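Local coordinates for acetylornithine aminotransferase (Aquifex aeolicus, PDB 2EH6), which catalyses the pyridoxal-phosphate-dependent transfer of an amino group from N(2)-acetyl-L-ornithine to 2-oxoglutarate, a step of arginine biosynthesis, at residues L60-N65 / S269-N274; K88-N93 / G265-T270; E100-L105 / G250-R255; R107-D112 / A259-P264. One frame throughout, in Å; residues are numbered along the deposited sequence.

From the N terminus, the chain leaves helix 47-59 and enters loop 60-65, where interaction 1 closes the longest loop, ending at 269-274. Segment 88-93, the end of strand 87-92 and the residue after it, opens interaction 2, which returns at 265-270 and shares Ser269 and Thr270 with interaction 1. Inside both loops lie interactions 3 and 4, whose first segments follow each other on helix 95-112 and whose partners, 250-255 and 259-264, come in the same order, so they cross. Interaction 3 seats helix 95-112 on strand 250-255; interactions 1, 2 and 4 tie loop 60-65, strand 87-92 and the helix end to the loop before helix 275-308, which carries cofactor-binding Thr270 to the subunit interface.

Interaction 1: L60-N65 / S269-N274; sequences LLHVSN and STFGGN. With PLP (pyridoxal-5'-phosphate), chain D.
The His62 imidazole presents its edge to Thr270: CE1 meets Thr270 O at 3.2 Å in the plane of the ring. Asn274 CB lies along the same rim, near ND1, while one face carries the backbone Ser64 N, 3.3 Å above the plane. With CG anti to the backbone N (chi1 173°), the ring extends toward the 269-274 loop, and NE2 bonds to Gly36 O of the second subunit. The Asn65 amide is a second flat group. Its ND2 donates to Gly272 O at 3.0 Å with the acceptor 17° out of the amide plane, and more weakly to Ser269 O, while OD1 is held by Gln72 and by Arg9 of the second subunit. A water accepts from Asn65 N and donates to Thr270 O. A leucine in place of Asn65 would probably leave Gly272 O and Ser269 O without their shared donor, and Gln72 and Arg9 of the second subunit without their acceptor. In the type II turn that begins at Phe271, Asn274 ND2 bonds to Phe271 O (2.9 Å), while its OD1 accepts from Ala277 N as the N-cap of helix 275-308. Thr270 gives both N (3.0 Å) and OG1 (2.7 Å) to O2P of the pyridoxal phosphate, also bound by Gly95 and Thr96 of the second subunit. Asn65 and the water thus back a residue at the dimer interface, where both subunits bind one cofactor.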
loop_
_atom_site.group_PDB
_atom_site.type_symbol
_atom_site.label_atom_id
_atom_site.label_comp_id
_atom_site.label_asym_id
_atom_site.label_seq_id
_atom_site.Cartn_x
_atom_site.Cartn_y
_atom_site.Cartn_z
ATOM N N LEU A 60 -5.292 -19.390 -5.148
ATOM C CA LEU A 60 -4.035 -18.671 -5.007
ATOM C C LEU A 60 -4.248 -17.244 -4.515
ATOM O O LEU A 60 -5.058 -16.504 -5.070
ATOM C CB LEU A 60 -3.350 -18.644 -6.376
ATOM C CG LEU A 60 -1.883 -18.284 -6.510
ATOM C CD1 LEU A 60 -1.051 -19.280 -5.717
ATOM C CD2 LEU A 60 -1.493 -18.314 -7.995
ATOM N N LEU A 61 -3.508 -16.852 -3.484
ATOM C CA LEU A 61 -3.631 -15.504 -2.944
ATOM C C LEU A 61 -2.512 -14.573 -3.412
ATOM O O LEU A 61 -2.744 -13.396 -3.704
ATOM C CB LEU A 61 -3.601 -15.544 -1.413
ATOM C CG LEU A 61 -4.767 -16.194 -0.660
ATOM C CD1 LEU A 61 -4.463 -16.173 0.834
ATOM C CD2 LEU A 61 -6.055 -15.451 -0.956
ATOM N N HIS A 62 -1.305 -15.118 -3.478
ATOM C CA HIS A 62 -0.083 -14.357 -3.734
ATOM C C HIS A 62 1.046 -15.249 -4.264
ATOM O O HIS A 62 1.311 -16.329 -3.753
ATOM C CB HIS A 62 0.347 -13.693 -2.425
ATOM C CG HIS A 62 1.695 -13.045 -2.608
ATOM N ND1 HIS A 62 1.861 -11.798 -3.115
ATOM C CD2 HIS A 62 2.955 -13.569 -2.296
ATOM C CE1 HIS A 62 3.190 -11.575 -3.104
ATOM N NE2 HIS A 62 3.869 -12.618 -2.619
ATOM N N VAL A 63 1.733 -14.810 -5.339
ATOM C CA VAL A 63 2.969 -15.498 -5.740
ATOM C C VAL A 63 4.186 -14.549 -5.841
ATOM O O VAL A 63 5.333 -14.970 -5.878
ATOM C CB VAL A 63 2.719 -16.167 -7.099
ATOM C CG1 VAL A 63 1.547 -17.144 -7.004
ATOM C CG2 VAL A 63 2.415 -15.108 -8.139
ATOM N N SER A 64 3.884 -13.227 -5.908
ATOM C CA SER A 64 4.896 -12.169 -6.143
ATOM C C SER A 64 5.212 -11.958 -7.621
ATOM O O SER A 64 4.990 -12.802 -8.475
ATOM C CB SER A 64 6.197 -12.426 -5.382
ATOM O OG SER A 64 7.076 -13.195 -6.193
ATOM N N ASN A 65 5.761 -10.756 -7.899
ATOM C CA ASN A 65 6.154 -10.428 -9.265
ATOM C C ASN A 65 7.518 -11.018 -9.654
ATOM O O ASN A 65 8.166 -10.566 -10.592
ATOM C CB ASN A 65 6.173 -8.906 -9.406
ATOM C CG ASN A 65 4.765 -8.375 -9.284
ATOM O OD1 ASN A 65 3.880 -8.689 -10.075
ATOM N ND2 ASN A 65 4.564 -7.543 -8.248
ATOM N N SER A 269 6.616 -3.714 -6.237
ATOM C CA SER A 269 5.749 -3.842 -5.068
ATOM C C SER A 269 5.605 -5.329 -4.764
ATOM O O SER A 269 5.372 -6.130 -5.669
ATOM C CB SER A 269 4.369 -3.243 -5.370
ATOM O OG SER A 269 3.474 -3.440 -4.290
ATOM N N THR A 270 5.755 -5.708 -3.499
ATOM C CA THR A 270 5.638 -7.114 -3.143
ATOM C C THR A 270 4.207 -7.623 -3.351
ATOM O O THR A 270 3.998 -8.629 -4.033
ATOM C CB THR A 270 6.054 -7.370 -1.672
ATOM O OG1 THR A 270 7.421 -6.977 -1.480
ATOM C CG2 THR A 270 5.918 -8.851 -1.334
ATOM N N PHE A 271 3.229 -6.924 -2.777
ATOM C CA PHE A 271 1.821 -7.332 -2.894
ATOM C C PHE A 271 1.140 -6.871 -4.183
ATOM O O PHE A 271 0.061 -7.365 -4.540
ATOM C CB PHE A 271 0.995 -6.775 -1.731
ATOM C CG PHE A 271 1.411 -7.268 -0.376
ATOM C CD1 PHE A 271 1.577 -8.626 -0.124
ATOM C CD2 PHE A 271 1.580 -6.368 0.673
ATOM C CE1 PHE A 271 1.900 -9.080 1.157
ATOM C CE2 PHE A 271 1.904 -6.812 1.957
ATOM C CZ PHE A 271 2.062 -8.164 2.199
ATOM N N GLY A 272 1.753 -5.914 -4.869
ATOM C CA GLY A 272 1.152 -5.386 -6.080
ATOM C C GLY A 272 0.797 -6.402 -7.150
ATOM O O GLY A 272 1.628 -7.230 -7.529
ATOM N N GLY A 273 -0.447 -6.341 -7.628
ATOM C CA GLY A 273 -0.887 -7.241 -8.684
ATOM C C GLY A 273 -1.106 -8.693 -8.304
ATOM O O GLY A 273 -1.049 -9.582 -9.156
ATOM N N ASN A 274 -1.364 -8.943 -7.028
ATOM C CA ASN A 274 -1.598 -10.299 -6.568
ATOM C C ASN A 274 -2.909 -10.774 -7.222
ATOM O O ASN A 274 -3.745 -9.964 -7.613
ATOM C CB ASN A 274 -1.690 -10.306 -5.039
ATOM C CG ASN A 274 -2.887 -9.554 -4.534
ATOM O OD1 ASN A 274 -4.011 -10.054 -4.601
ATOM N ND2 ASN A 274 -2.665 -8.335 -4.039
HETATM N N1 PLP D . 11.285 -3.440 3.978
HETATM C C2 PLP D . 11.853 -4.657 4.039
HETATM C C2A PLP D . 12.876 -4.955 5.104
HETATM C C3 PLP D . 11.496 -5.660 3.112
HETATM O O3 PLP D . 12.066 -6.898 3.169
HETATM C C4 PLP D . 10.522 -5.356 2.111
HETATM C C4A PLP D . 10.134 -6.414 1.142
HETATM C C5 PLP D . 9.942 -4.023 2.084
HETATM C C6 PLP D . 10.361 -3.098 3.049
HETATM C C5A PLP D . 8.912 -3.631 1.045
HETATM O O4P PLP D . 7.662 -4.232 1.375
HETATM P P PLP D . 6.561 -3.822 0.258
HETATM O O1P PLP D . 6.345 -2.367 0.216
HETATM O O2P PLP D . 7.033 -4.338 -1.193
HETATM O O3P PLP D . 5.187 -4.549 0.671
HETATM O O HOH W 1 6.492 -9.261 -5.823
#

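Interaction 2: K88-N93 / G265-T270; sequences KVFFAN and GSHGST. With PLP (pyridoxal-5'-phosphate), chain D.
Ser269 OG is held by two weak hydrogen bonds, from Asn93 ND2 at 3.0 Å with a bent N-H...O angle of 121°, and from Gly272 N of the turn that follows. A chi1 of 176° swings OG away from the backbone N and toward Asn93. Ser269, predicted to bind N(2)-acetyl-L-ornithine, directly precedes Thr270, which holds the cofactor phosphate. The apolar half centres on Phe90. His267 CD2 stands over one face of its ring, offset toward the rim and 3.3 Å from CZ; the two rings form an oblique pair, 4.7 Å between centroids, with planes at 59°. At the phenyl rim, near its plane, comes Gly268 C, and Ser269 CB packs obliquely 4.0 Å from Phe90 CZ. The imidazole is also held at ND1 by Lys104 of helix 95-112, and meets Phe262. With an alanine in place of Phe90, His267 would probably lose the ring beneath CD2, though Lys104 and Phe262 would remain, and a gap would open beside Gly268. Strand 87-92, outermost of its sheet within this chain, pairs with strand 250-255; helix 95-112 lies against Phe90 and His267 through Ala101, and the loop lies against the second subunit, whose Asn6 ND2 bonds to His267 O.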
loop_
_atom_site.group_PDB
_atom_site.type_symbol
_atom_site.label_atom_id
_atom_site.label_comp_id
_atom_site.label_asym_id
_atom_site.label_seq_id
_atom_site.Cartn_x
_atom_site.Cartn_y
_atom_site.Cartn_z
ATOM N N LYS A 88 0.464 1.375 -20.659
ATOM C CA LYS A 88 0.807 0.225 -19.837
ATOM C C LYS A 88 0.408 0.507 -18.392
ATOM O O LYS A 88 0.155 1.652 -18.015
ATOM C CB LYS A 88 2.304 -0.089 -19.935
ATOM C CG LYS A 88 2.740 -0.594 -21.313
ATOM C CD LYS A 88 4.198 -1.027 -21.316
ATOM C CE LYS A 88 4.614 -1.598 -22.662
ATOM N NZ LYS A 88 3.695 -2.677 -23.119
ATOM N N VAL A 89 0.370 -0.544 -17.584
ATOM C CA VAL A 89 -0.053 -0.418 -16.196
ATOM C C VAL A 89 0.944 -0.993 -15.205
ATOM O O VAL A 89 1.638 -1.964 -15.502
ATOM C CB VAL A 89 -1.414 -1.161 -15.991
ATOM C CG1 VAL A 89 -1.801 -1.184 -14.506
ATOM C CG2 VAL A 89 -2.494 -0.507 -16.824
ATOM N N PHE A 90 1.013 -0.376 -14.027
ATOM C CA PHE A 90 1.856 -0.868 -12.942
ATOM C C PHE A 90 0.884 -1.001 -11.781
ATOM O O PHE A 90 0.184 -0.044 -11.465
ATOM C CB PHE A 90 2.943 0.122 -12.528
ATOM C CG PHE A 90 3.568 -0.215 -11.197
ATOM C CD1 PHE A 90 4.414 -1.314 -11.067
ATOM C CD2 PHE A 90 3.229 0.510 -10.052
ATOM C CE1 PHE A 90 4.911 -1.695 -9.817
ATOM C CE2 PHE A 90 3.717 0.140 -8.798
ATOM C CZ PHE A 90 4.561 -0.969 -8.679
ATOM N N PHE A 91 0.849 -2.171 -11.149
ATOM C CA PHE A 91 -0.078 -2.400 -10.034
ATOM C C PHE A 91 0.510 -2.159 -8.651
ATOM O O PHE A 91 1.583 -2.657 -8.329
ATOM C CB PHE A 91 -0.632 -3.825 -10.104
ATOM C CG PHE A 91 -1.619 -4.033 -11.215
ATOM C CD1 PHE A 91 -2.897 -3.487 -11.136
ATOM C CD2 PHE A 91 -1.266 -4.759 -12.351
ATOM C CE1 PHE A 91 -3.818 -3.655 -12.176
ATOM C CE2 PHE A 91 -2.179 -4.937 -13.399
ATOM C CZ PHE A 91 -3.460 -4.380 -13.310
ATOM N N ALA A 92 -0.212 -1.392 -7.836
ATOM C CA ALA A 92 0.216 -1.090 -6.476
ATOM C C ALA A 92 -0.875 -1.584 -5.515
ATOM O O ALA A 92 -1.739 -2.371 -5.910
ATOM C CB ALA A 92 0.435 0.414 -6.316
ATOM N N ASN A 93 -0.862 -1.115 -4.271
ATOM C CA ASN A 93 -1.860 -1.586 -3.304
ATOM C C ASN A 93 -2.758 -0.505 -2.755
ATOM O O ASN A 93 -3.695 -0.798 -2.014
ATOM C CB ASN A 93 -1.160 -2.262 -2.129
ATOM C CG ASN A 93 -0.300 -3.412 -2.562
ATOM O OD1 ASN A 93 -0.800 -4.500 -2.851
ATOM N ND2 ASN A 93 1.010 -3.178 -2.632
ATOM N N GLY A 265 13.886 -3.369 -12.470
ATOM C CA GLY A 265 14.517 -3.006 -11.215
ATOM C C GLY A 265 14.295 -1.577 -10.758
ATOM O O GLY A 265 14.641 -1.224 -9.630
ATOM N N SER A 266 13.711 -0.753 -11.619
ATOM C CA SER A 266 13.470 0.648 -11.289
ATOM C C SER A 266 12.355 0.864 -10.267
ATOM O O SER A 266 12.342 1.874 -9.565
ATOM C CB SER A 266 13.144 1.435 -12.558
ATOM O OG SER A 266 11.936 0.987 -13.149
ATOM N N HIS A 267 11.417 -0.073 -10.187
ATOM C CA HIS A 267 10.313 0.056 -9.242
ATOM C C HIS A 267 9.663 -1.307 -9.047
ATOM O O HIS A 267 9.917 -2.237 -9.808
ATOM C CB HIS A 267 9.289 1.066 -9.773
ATOM C CG HIS A 267 8.272 1.499 -8.761
ATOM N ND1 HIS A 267 8.610 2.155 -7.596
ATOM C CD2 HIS A 267 6.923 1.373 -8.742
ATOM C CE1 HIS A 267 7.515 2.415 -6.906
ATOM N NE2 HIS A 267 6.478 1.951 -7.579
ATOM N N GLY A 268 8.832 -1.424 -8.017
ATOM C CA GLY A 268 8.180 -2.690 -7.751
ATOM C C GLY A 268 7.348 -2.632 -6.487
ATOM O O GLY A 268 7.363 -1.629 -5.765
ATOM N N SER A 269 6.616 -3.714 -6.237
ATOM C CA SER A 269 5.749 -3.842 -5.068
ATOM C C SER A 269 5.605 -5.329 -4.764
ATOM O O SER A 269 5.372 -6.130 -5.669
ATOM C CB SER A 269 4.369 -3.243 -5.370
ATOM O OG SER A 269 3.474 -3.440 -4.290
ATOM N N THR A 270 5.755 -5.708 -3.499
ATOM C CA THR A 270 5.638 -7.114 -3.143
ATOM C C THR A 270 4.207 -7.623 -3.351
ATOM O O THR A 270 3.998 -8.629 -4.033
ATOM C CB THR A 270 6.054 -7.370 -1.672
ATOM O OG1 THR A 270 7.421 -6.977 -1.480
ATOM C CG2 THR A 270 5.918 -8.851 -1.334
HETATM N N1 PLP D . 11.285 -3.440 3.978
HETATM C C2 PLP D . 11.853 -4.657 4.039
HETATM C C2A PLP D . 12.876 -4.955 5.104
HETATM C C3 PLP D . 11.496 -5.660 3.112
HETATM O O3 PLP D . 12.066 -6.898 3.169
HETATM C C4 PLP D . 10.522 -5.356 2.111
HETATM C C4A PLP D . 10.134 -6.414 1.142
HETATM C C5 PLP D . 9.942 -4.023 2.084
HETATM C C6 PLP D . 10.361 -3.098 3.049
HETATM C C5A PLP D . 8.912 -3.631 1.045
HETATM O O4P PLP D . 7.662 -4.232 1.375
HETATM P P PLP D . 6.561 -3.822 0.258
HETATM O O1P PLP D . 6.345 -2.367 0.216
HETATM O O2P PLP D . 7.033 -4.338 -1.193
HETATM O O3P PLP D . 5.187 -4.549 0.671
#

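Interaction 3: E100-L105 / G250-R255; sequences EAAIKL and GAILAR
Ile252 rises from strand 250-255 into the face of helix 95-112 and spreads its two branches against it. CD1 touches Ala101 CB at 3.8 Å, and CG2 turns to Ala102, 3.9 Å from its N and 4.1 Å from its CB. CG1 sits between the backbone N and the carbonyl carbon (chi1 58°), a crowded position that sends CD1 along the helix toward Leu105. There the leucine crosses the isoleucine obliquely, its CD2 4.1 Å from Ile252 CD1 and 3.7 Å from Ala254 CB, the next residue pointing to the helix. The small Ala101 and Ala102 let the helix come close: the axes of 100-105 and 250-255 pass 8.5 Å apart, their N-to-C directions differing by 32°. No hydrogen bond crosses; the contact is purely apolar. Phe90 of strand 87-92 packs on Ala101 and Ile252, whereas Val236 of strand 236-239, on the other flank of strand 250-255, meets Ala102 and Ala254. The helix thus covers these three adjoining strands of one mixed seven-stranded sheet, and Phe262 closes over Leu105.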
loop_
_atom_site.group_PDB
_atom_site.type_symbol
_atom_site.label_atom_id
_atom_site.label_comp_id
_atom_site.label_asym_id
_atom_site.label_seq_id
_atom_site.Cartn_x
_atom_site.Cartn_y
_atom_site.Cartn_z
ATOM N N GLU A 100 2.682 7.792 -5.835
ATOM C CA GLU A 100 4.127 7.699 -5.660
ATOM C C GLU A 100 4.775 7.140 -6.933
ATOM O O GLU A 100 5.813 7.640 -7.386
ATOM C CB GLU A 100 4.470 6.789 -4.475
ATOM C CG GLU A 100 4.070 7.321 -3.101
ATOM C CD GLU A 100 5.160 8.153 -2.437
ATOM O OE1 GLU A 100 6.277 8.245 -2.987
ATOM O OE2 GLU A 100 4.904 8.707 -1.347
ATOM N N ALA A 101 4.168 6.098 -7.500
ATOM C CA ALA A 101 4.690 5.477 -8.720
ATOM C C ALA A 101 4.664 6.471 -9.878
ATOM O O ALA A 101 5.571 6.483 -10.708
ATOM C CB ALA A 101 3.870 4.237 -9.082
ATOM N N ALA A 102 3.620 7.296 -9.929
ATOM C CA ALA A 102 3.484 8.292 -10.989
ATOM C C ALA A 102 4.580 9.353 -10.908
ATOM O O ALA A 102 5.179 9.711 -11.925
ATOM C CB ALA A 102 2.114 8.959 -10.917
ATOM N N ILE A 103 4.827 9.856 -9.701
ATOM C CA ILE A 103 5.856 10.869 -9.468
ATOM C C ILE A 103 7.223 10.326 -9.862
ATOM O O ILE A 103 8.024 11.017 -10.498
ATOM C CB ILE A 103 5.889 11.288 -7.979
ATOM C CG1 ILE A 103 4.605 12.048 -7.635
ATOM C CG2 ILE A 103 7.132 12.137 -7.687
ATOM C CD1 ILE A 103 4.436 12.321 -6.156
ATOM N N LYS A 104 7.489 9.081 -9.489
ATOM C CA LYS A 104 8.759 8.451 -9.818
ATOM C C LYS A 104 8.913 8.271 -11.325
ATOM O O LYS A 104 9.968 8.583 -11.889
ATOM C CB LYS A 104 8.880 7.094 -9.118
ATOM C CG LYS A 104 8.940 7.198 -7.604
ATOM C CD LYS A 104 9.154 5.843 -6.936
ATOM C CE LYS A 104 10.521 5.260 -7.253
ATOM N NZ LYS A 104 10.741 3.942 -6.586
ATOM N N LEU A 105 7.862 7.781 -11.975
ATOM C CA LEU A 105 7.894 7.557 -13.423
ATOM C C LEU A 105 8.132 8.856 -14.193
ATOM O O LEU A 105 8.887 8.881 -15.166
ATOM C CB LEU A 105 6.579 6.923 -13.897
ATOM C CG LEU A 105 6.442 6.665 -15.405
ATOM C CD1 LEU A 105 7.475 5.656 -15.869
ATOM C CD2 LEU A 105 5.045 6.146 -15.701
ATOM N N GLY A 250 -4.260 -0.726 -6.362
ATOM C CA GLY A 250 -3.939 0.589 -6.869
ATOM C C GLY A 250 -3.214 0.392 -8.185
ATOM O O GLY A 250 -2.814 -0.722 -8.516
ATOM N N ALA A 251 -3.057 1.461 -8.948
ATOM C CA ALA A 251 -2.347 1.345 -10.210
ATOM C C ALA A 251 -2.155 2.675 -10.890
ATOM O O ALA A 251 -2.858 3.650 -10.611
ATOM C CB ALA A 251 -3.100 0.408 -11.153
ATOM N N ILE A 252 -1.162 2.720 -11.768
ATOM C CA ILE A 252 -0.959 3.904 -12.571
ATOM C C ILE A 252 -1.019 3.362 -13.987
ATOM O O ILE A 252 -0.620 2.218 -14.246
ATOM C CB ILE A 252 0.405 4.596 -12.347
ATOM C CG1 ILE A 252 1.553 3.632 -12.635
ATOM C CG2 ILE A 252 0.470 5.168 -10.943
ATOM C CD1 ILE A 252 2.910 4.339 -12.715
ATOM N N LEU A 253 -1.571 4.164 -14.884
ATOM C CA LEU A 253 -1.676 3.801 -16.284
ATOM C C LEU A 253 -0.971 4.957 -16.968
ATOM O O LEU A 253 -1.278 6.119 -16.701
ATOM C CB LEU A 253 -3.146 3.733 -16.718
ATOM C CG LEU A 253 -3.461 3.042 -18.052
ATOM C CD1 LEU A 253 -4.965 2.937 -18.225
ATOM C CD2 LEU A 253 -2.831 3.809 -19.207
ATOM N N ALA A 254 -0.009 4.640 -17.826
ATOM C CA ALA A 254 0.755 5.668 -18.524
ATOM C C ALA A 254 0.849 5.346 -20.002
ATOM O O ALA A 254 1.007 4.188 -20.384
ATOM C CB ALA A 254 2.162 5.771 -17.925
ATOM N N ARG A 255 0.760 6.368 -20.842
ATOM C CA ARG A 255 0.853 6.115 -22.268
ATOM C C ARG A 255 2.215 5.484 -22.556
ATOM O O ARG A 255 3.189 5.712 -21.827
ATOM C CB ARG A 255 0.629 7.410 -23.065
ATOM C CG ARG A 255 1.621 8.523 -22.828
ATOM C CD ARG A 255 1.145 9.793 -23.546
ATOM N NE ARG A 255 2.133 10.864 -23.481
ATOM C CZ ARG A 255 3.291 10.855 -24.132
ATOM N NH1 ARG A 255 3.615 9.828 -24.911
ATOM N NH2 ARG A 255 4.137 11.866 -23.988
#

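Interaction 4: R107-D112 / A259-P264; sequences RKYWRD and AQSFTP
Ser261 and Asp112 share the shortest bond here, Ser261 OG donating a hydrogen bond to Asp112 OD2 at 2.6 Å. It uses the anti lone pair of that oxygen, while the syn one takes Lys108 NZ at 3.1 Å, in a salt bridge one helical turn long. The same ammonium group donates to Ser261 O at 2.7 Å, in the carbonyl plane and on a lone pair, and weakly to Thr263 OG1 at 3.4 Å. Lys108 is extended up to its last bond, where chi4 (-59°) bends NZ back between the carboxylate and the carbonyl. Ser261 is therefore held at both its hydroxyl and its backbone oxygen, and the positive charge probably offsets that of Asp112. Around these polar groups the packing is close: Ser261 OG lies 3.1 Å from Tyr109 CA and meets the edge of the Tyr109 ring at CD1, 3.8 Å away. Lys108 crosses Thr263 at about a right angle, its CD and CE lying alongside Ser261 O. This polar junction lies away from the cofactor site. It joins the last turns of helix 95-112 to the type I turn Ala259-Phe262, which begins on the last residue of helix 256-259; Tyr109 also packs on Glu257 and Val258 of that helix and on Leu208 of strand 208-212.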
loop_
_atom_site.group_PDB
_atom_site.type_symbol
_atom_site.label_atom_id
_atom_site.label_comp_id
_atom_site.label_asym_id
_atom_site.label_seq_id
_atom_site.Cartn_x
_atom_site.Cartn_y
_atom_site.Cartn_z
ATOM N N ARG A 107 9.645 11.637 -13.113
ATOM C CA ARG A 107 11.014 12.104 -12.924
ATOM C C ARG A 107 11.998 11.285 -13.744
ATOM O O ARG A 107 12.854 11.847 -14.429
ATOM C CB ARG A 107 11.414 12.064 -11.445
ATOM C CG ARG A 107 10.941 13.277 -10.669
ATOM C CD ARG A 107 11.529 13.347 -9.276
ATOM N NE ARG A 107 11.167 14.610 -8.631
ATOM C CZ ARG A 107 11.429 14.910 -7.363
ATOM N NH1 ARG A 107 12.063 14.039 -6.584
ATOM N NH2 ARG A 107 11.050 16.083 -6.870
ATOM N N LYS A 108 11.879 9.961 -13.689
ATOM C CA LYS A 108 12.792 9.116 -14.445
ATOM C C LYS A 108 12.608 9.314 -15.948
ATOM O O LYS A 108 13.574 9.244 -16.715
ATOM C CB LYS A 108 12.604 7.642 -14.087
ATOM C CG LYS A 108 13.625 6.751 -14.757
ATOM C CD LYS A 108 13.720 5.390 -14.116
ATOM C CE LYS A 108 14.800 4.563 -14.785
ATOM N NZ LYS A 108 14.518 4.384 -16.244
ATOM N N TYR A 109 11.373 9.579 -16.360
ATOM C CA TYR A 109 11.069 9.803 -17.768
ATOM C C TYR A 109 11.989 10.873 -18.360
ATOM O O TYR A 109 12.642 10.649 -19.382
ATOM C CB TYR A 109 9.617 10.251 -17.923
ATOM C CG TYR A 109 9.252 10.674 -19.328
ATOM C CD1 TYR A 109 9.213 9.749 -20.367
ATOM C CD2 TYR A 109 8.939 12.001 -19.615
ATOM C CE1 TYR A 109 8.864 10.132 -21.662
ATOM C CE2 TYR A 109 8.590 12.398 -20.908
ATOM C CZ TYR A 109 8.554 11.458 -21.922
ATOM O OH TYR A 109 8.208 11.843 -23.199
ATOM N N TRP A 110 12.031 12.033 -17.708
ATOM C CA TRP A 110 12.855 13.145 -18.168
ATOM C C TRP A 110 14.345 12.867 -18.036
ATOM O O TRP A 110 15.144 13.377 -18.821
ATOM C CB TRP A 110 12.480 14.427 -17.418
ATOM C CG TRP A 110 11.107 14.919 -17.759
ATOM C CD1 TRP A 110 10.046 15.051 -16.907
ATOM C CD2 TRP A 110 10.637 15.332 -19.049
ATOM N NE1 TRP A 110 8.948 15.521 -17.587
ATOM C CE2 TRP A 110 9.283 15.702 -18.903
ATOM C CE3 TRP A 110 11.232 15.427 -20.317
ATOM C CZ2 TRP A 110 8.510 16.160 -19.977
ATOM C CZ3 TRP A 110 10.461 15.882 -21.387
ATOM C CH2 TRP A 110 9.115 16.244 -21.207
ATOM N N ARG A 111 14.722 12.061 -17.049
ATOM C CA ARG A 111 16.123 11.704 -16.862
ATOM C C ARG A 111 16.576 10.817 -18.016
ATOM O O ARG A 111 17.696 10.961 -18.519
ATOM C CB ARG A 111 16.324 10.962 -15.537
ATOM C CG ARG A 111 16.313 11.861 -14.313
ATOM C CD ARG A 111 17.632 12.607 -14.162
ATOM N NE ARG A 111 18.705 11.746 -13.664
ATOM C CZ ARG A 111 18.860 11.395 -12.389
ATOM N NH1 ARG A 111 18.011 11.831 -11.467
ATOM N NH2 ARG A 111 19.869 10.611 -12.031
ATOM N N ASP A 112 15.713 9.901 -18.440
ATOM C CA ASP A 112 16.057 9.032 -19.564
ATOM C C ASP A 112 16.259 9.833 -20.853
ATOM O O ASP A 112 16.960 9.429 -21.773
ATOM C CB ASP A 112 14.918 8.026 -19.769
ATOM C CG ASP A 112 14.848 7.057 -18.596
ATOM O OD1 ASP A 112 15.903 6.731 -18.052
ATOM O OD2 ASP A 112 13.751 6.607 -18.268
ATOM N N ALA A 259 5.647 5.168 -20.111
ATOM C CA ALA A 259 5.764 3.868 -19.460
ATOM C C ALA A 259 7.114 3.201 -19.693
ATOM O O ALA A 259 7.581 2.416 -18.864
ATOM C CB ALA A 259 4.645 2.949 -19.935
ATOM N N GLN A 260 7.737 3.515 -20.823
ATOM C CA GLN A 260 9.030 2.938 -21.167
ATOM C C GLN A 260 10.067 3.124 -20.072
ATOM O O GLN A 260 10.899 2.249 -19.850
ATOM C CB GLN A 260 9.566 3.558 -22.468
ATOM C CG GLN A 260 8.692 3.338 -23.696
ATOM C CD GLN A 260 8.489 1.868 -24.018
ATOM O OE1 GLN A 260 9.451 1.133 -24.252
ATOM N NE2 GLN A 260 7.229 1.431 -24.033
ATOM N N SER A 261 10.013 4.263 -19.388
ATOM C CA SER A 261 10.971 4.581 -18.336
ATOM C C SER A 261 10.976 3.664 -17.121
ATOM O O SER A 261 11.938 3.657 -16.357
ATOM C CB SER A 261 10.790 6.026 -17.881
ATOM O OG SER A 261 11.205 6.922 -18.899
ATOM N N PHE A 262 9.907 2.908 -16.911
ATOM C CA PHE A 262 9.905 1.990 -15.784
ATOM C C PHE A 262 10.591 0.727 -16.282
ATOM O O PHE A 262 9.952 -0.219 -16.734
ATOM C CB PHE A 262 8.480 1.704 -15.309
ATOM C CG PHE A 262 8.141 2.344 -13.982
ATOM C CD1 PHE A 262 8.924 3.373 -13.464
ATOM C CD2 PHE A 262 7.018 1.933 -13.264
ATOM C CE1 PHE A 262 8.597 3.988 -12.254
ATOM C CE2 PHE A 262 6.680 2.542 -12.053
ATOM C CZ PHE A 262 7.468 3.569 -11.546
ATOM N N THR A 263 11.918 0.749 -16.207
ATOM C CA THR A 263 12.759 -0.350 -16.647
ATOM C C THR A 263 12.970 -1.361 -15.524
ATOM O O THR A 263 12.676 -1.080 -14.361
ATOM C CB THR A 263 14.126 0.183 -17.122
ATOM O OG1 THR A 263 14.718 0.979 -16.085
ATOM C CG2 THR A 263 13.957 1.035 -18.373
ATOM N N PRO A 264 13.486 -2.553 -15.860
ATOM C CA PRO A 264 13.732 -3.609 -14.874
ATOM C C PRO A 264 14.499 -3.163 -13.634
ATOM O O PRO A 264 15.611 -2.640 -13.731
ATOM C CB PRO A 264 14.485 -4.659 -15.684
ATOM C CG PRO A 264 13.845 -4.538 -17.033
ATOM C CD PRO A 264 13.788 -3.032 -17.223
#